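Local coordinates for putative uncharacterized protein (PDB 4JVS) that probably acts as a GTPase-activating protein, a secreted Legionella effector of the LepB family that stimulates GTP hydrolysis by a host small GTPase, at residues V53-V58 against L176-Q181. Residues are numbered along the deposited sequence; the frame is centred on the assembly and turned at random.
Sequences VRTEEV and LIQNGQ
Thr55 faces Ile177 and Gln178 where the loop joining helices 34-45 and 60-80 meets the C-terminal end of helix 156-177, a loop-to-helix-end contact in the largely helical N-terminal subdomain of the LepB GAP domain. The CA atoms of Thr55 and Gln178 lie 5.8 Å apart, the nearest such pair between 53-58 and 176-181. The better packed part is apolar. Ile177 presents its CG2 methyl to two loop residues, with CG2 of Thr55 at 3.8 Å and CG1 of Val53 at 4.0 Å, and both side chains cross that of Ile177 at about a right angle. Within this apolar patch the meeting is methyl to methyl. The CG2 branch of Ile177, anti to its backbone N, is the one turned to the loop. Beyond the segments, Leu26 packs on Val53 and Val58, adding a further apolar neighbour on the loop side.

Thr55 is carried by a type I beta turn, residues 55-58, whose Val58 N to Thr55 O bond is weak at 3.3 Å. Its OG1 sits close against Gln178, 3.4 Å from both CA and CB of that residue. The chain of Gln178 folds at chi2 (88°), bringing its amide alongside Thr55. Looseness appears toward the solvent side, at exposed Glu56. This residue starts with its CB directed away from the helix end, yet its bent chain carries OE2 to 4.0 Å from OE1 of Gln178; the carboxylate and amide planes are 65° apart. Both oxygens would ordinarily be acceptors, so the approach is best read as proximity alone. The total area buried between the segments is modest, 221 Å². The hydrogen bond at this polar margin is also weak: the Thr55 hydroxyl OG1 donates to the amide oxygen OE1 of Gln178 over 3.4 Å.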
ATOM      1  N   VAL A  53      18.053 -17.943 -11.056  1.00 52.82           N
ATOM      2  CA  VAL A  53      18.330 -16.613 -11.618  1.00 50.94           C
ATOM      3  C   VAL A  53      19.255 -15.796 -10.703  1.00 47.94           C
ATOM      4  O   VAL A  53      19.210 -15.942  -9.489  1.00 50.09           O
ATOM      5  CB  VAL A  53      17.008 -15.834 -11.884  1.00 51.57           C
ATOM      6  CG1 VAL A  53      16.225 -15.631 -10.587  1.00 50.21           C
ATOM      7  CG2 VAL A  53      17.274 -14.501 -12.575  1.00 46.38           C
ATOM      8  N   ARG A  54      20.090 -14.939 -11.285  1.00 47.55           N
ATOM      9  CA  ARG A  54      21.025 -14.121 -10.512  1.00 48.79           C
ATOM     10  C   ARG A  54      20.616 -12.642 -10.443  1.00 50.52           C
ATOM     11  O   ARG A  54      20.869 -11.864 -11.372  1.00 47.59           O
ATOM     12  CB  ARG A  54      22.450 -14.246 -11.070  1.00 51.57           C
ATOM     13  CG  ARG A  54      22.821 -15.656 -11.511  1.00 53.13           C
ATOM     14  CD  ARG A  54      24.325 -15.859 -11.608  1.00 55.89           C
ATOM     15  NE  ARG A  54      25.006 -14.886 -12.467  1.00 54.96           N
ATOM     16  CZ  ARG A  54      25.277 -15.076 -13.757  1.00 52.45           C
ATOM     17  NH1 ARG A  54      24.904 -16.195 -14.356  1.00 54.53           N
ATOM     18  NH2 ARG A  54      25.922 -14.148 -14.450  1.00 50.93           N
ATOM     19  N   THR A  55      20.014 -12.260  -9.318  1.00 50.41           N
ATOM     20  CA  THR A  55      19.507 -10.911  -9.123  1.00 45.76           C
ATOM     21  C   THR A  55      20.494 -10.041  -8.367  1.00 47.64           C
ATOM     22  O   THR A  55      20.130  -8.988  -7.840  1.00 50.48           O
ATOM     23  CB  THR A  55      18.216 -10.940  -8.313  1.00 45.35           C
ATOM     24  OG1 THR A  55      18.485 -11.489  -7.019  1.00 48.93           O
ATOM     25  CG2 THR A  55      17.172 -11.793  -9.005  1.00 44.52           C
ATOM     26  N   GLU A  56      21.745 -10.486  -8.315  1.00 49.20           N
ATOM     27  CA  GLU A  56      22.791  -9.813  -7.542  1.00 49.22           C
ATOM     28  C   GLU A  56      23.117  -8.417  -8.086  1.00 47.57           C
ATOM     29  O   GLU A  56      23.409  -7.498  -7.324  1.00 47.93           O
ATOM     30  CB  GLU A  56      24.063 -10.675  -7.510  1.00 52.43           C
ATOM     31  CG  GLU A  56      23.861 -12.142  -7.957  1.00 54.70           C
ATOM     32  CD  GLU A  56      23.042 -12.974  -6.962  1.00 58.27           C
ATOM     33  OE1 GLU A  56      22.359 -13.931  -7.395  1.00 55.55           O
ATOM     34  OE2 GLU A  56      23.083 -12.673  -5.745  1.00 58.41           O
ATOM     35  N   GLU A  57      23.060  -8.257  -9.403  1.00 48.36           N
ATOM     36  CA  GLU A  57      23.438  -6.990 -10.025  1.00 47.08           C
ATOM     37  C   GLU A  57      22.247  -6.060 -10.274  1.00 46.70           C
ATOM     38  O   GLU A  57      22.381  -5.015 -10.929  1.00 44.02           O
ATOM     39  CB  GLU A  57      24.241  -7.238 -11.304  1.00 43.43           C
ATOM     40  CG  GLU A  57      25.490  -8.066 -11.044  1.00 44.46           C
ATOM     41  CD  GLU A  57      26.529  -7.948 -12.142  1.00 46.90           C
ATOM     42  OE1 GLU A  57      27.428  -8.822 -12.187  1.00 44.93           O
ATOM     43  OE2 GLU A  57      26.446  -6.988 -12.945  1.00 47.45           O
ATOM     44  N   VAL A  58      21.094  -6.441  -9.730  1.00 44.96           N
ATOM     45  CA  VAL A  58      19.891  -5.626  -9.822  1.00 45.81           C
ATOM     46  C   VAL A  58      19.871  -4.586  -8.692  1.00 44.11           C
ATOM     47  O   VAL A  58      19.946  -4.928  -7.516  1.00 49.13           O
ATOM     48  CB  VAL A  58      18.604  -6.508  -9.801  1.00 45.95           C
ATOM     49  CG1 VAL A  58      17.343  -5.657  -9.860  1.00 44.45           C
ATOM     50  CG2 VAL A  58      18.614  -7.486 -10.959  1.00 45.54           C
ATOM     51  N   LEU A 176      12.246 -10.655  -3.331  1.00 45.06           N
ATOM     52  CA  LEU A 176      12.068 -11.920  -2.615  1.00 46.88           C
ATOM     53  C   LEU A 176      13.171 -12.931  -2.949  1.00 45.66           C
ATOM     54  O   LEU A 176      13.797 -13.497  -2.058  1.00 48.36           O
ATOM     55  CB  LEU A 176      10.683 -12.525  -2.896  1.00 45.97           C
ATOM     56  CG  LEU A 176       9.498 -11.911  -2.141  1.00 42.52           C
ATOM     57  CD1 LEU A 176       8.186 -12.522  -2.563  1.00 40.93           C
ATOM     58  CD2 LEU A 176       9.678 -12.070  -0.649  1.00 43.48           C
ATOM     59  N   ILE A 177      13.382 -13.141  -4.222  1.00 44.69           N
ATOM     60  CA  ILE A 177      14.378 -14.047  -4.711  1.00 46.66           C
ATOM     61  C   ILE A 177      15.729 -13.590  -4.299  1.00 47.39           C
ATOM     62  O   ILE A 177      16.559 -14.373  -3.987  1.00 50.47           O
ATOM     63  CB  ILE A 177      14.309 -14.164  -6.217  1.00 49.33           C
ATOM     64  CG1 ILE A 177      13.326 -15.257  -6.583  1.00 50.35           C
ATOM     65  CG2 ILE A 177      15.659 -14.504  -6.760  1.00 48.29           C
ATOM     66  CD1 ILE A 177      12.646 -15.053  -7.897  1.00 46.19           C
ATOM     67  N   GLN A 178      15.929 -12.299  -4.270  1.00 46.41           N
ATOM     68  CA  GLN A 178      17.182 -11.715  -3.884  1.00 47.34           C
ATOM     69  C   GLN A 178      17.501 -12.002  -2.456  1.00 49.68           C
ATOM     70  O   GLN A 178      18.586 -11.742  -2.028  1.00 50.65           O
ATOM     71  CB  GLN A 178      17.173 -10.219  -4.101  1.00 49.96           C
ATOM     72  CG  GLN A 178      18.234  -9.470  -3.333  1.00 47.53           C
ATOM     73  CD  GLN A 178      19.514  -9.381  -4.087  1.00 52.01           C
ATOM     74  OE1 GLN A 178      20.163 -10.376  -4.321  1.00 54.44           O
ATOM     75  NE2 GLN A 178      19.882  -8.191  -4.478  1.00 52.58           N
ATOM     76  N   ASN A 179      16.553 -12.592  -1.760  1.00 51.02           N
ATOM     77  CA  ASN A 179      16.787 -13.081  -0.431  1.00 52.32           C
ATOM     78  C   ASN A 179      16.801 -14.582  -0.195  1.00 56.04           C
ATOM     79  O   ASN A 179      15.798 -15.175   0.065  1.00 56.46           O
ATOM     80  CB  ASN A 179      15.825 -12.458   0.542  1.00 53.70           C
ATOM     81  CG  ASN A 179      16.083 -11.002   0.763  1.00 54.41           C
ATOM     82  OD1 ASN A 179      17.185 -10.578   0.999  1.00 54.21           O
ATOM     83  ND2 ASN A 179      15.041 -10.230   0.700  1.00 54.35           N
ATOM     84  N   GLY A 180      17.970 -15.178  -0.377  1.00 64.39           N
ATOM     85  CA  GLY A 180      18.656 -15.787   0.720  1.00 65.82           C
ATOM     86  C   GLY A 180      17.846 -16.830   1.443  1.00 67.30           C
ATOM     87  O   GLY A 180      17.473 -17.875   0.944  1.00 62.87           O
ATOM     88  N   GLN A 181      17.530 -16.361   2.636  1.00 67.52           N
ATOM     89  CA  GLN A 181      17.099 -17.042   3.823  1.00 66.03           C
ATOM     90  C   GLN A 181      15.735 -17.692   3.871  1.00 69.38           C
ATOM     91  O   GLN A 181      14.867 -17.244   4.591  1.00 64.20           O
ATOM     92  CB  GLN A 181      17.120 -16.000   4.921  1.00 66.72           C
ATOM     93  CG  GLN A 181      16.389 -14.746   4.602  1.00 64.36           C
ATOM     94  CD  GLN A 181      16.897 -13.582   5.362  1.00 63.81           C
ATOM     95  OE1 GLN A 181      18.046 -13.228   5.257  1.00 66.48           O
ATOM     96  NE2 GLN A 181      16.041 -12.972   6.124  1.00 59.66           N
TER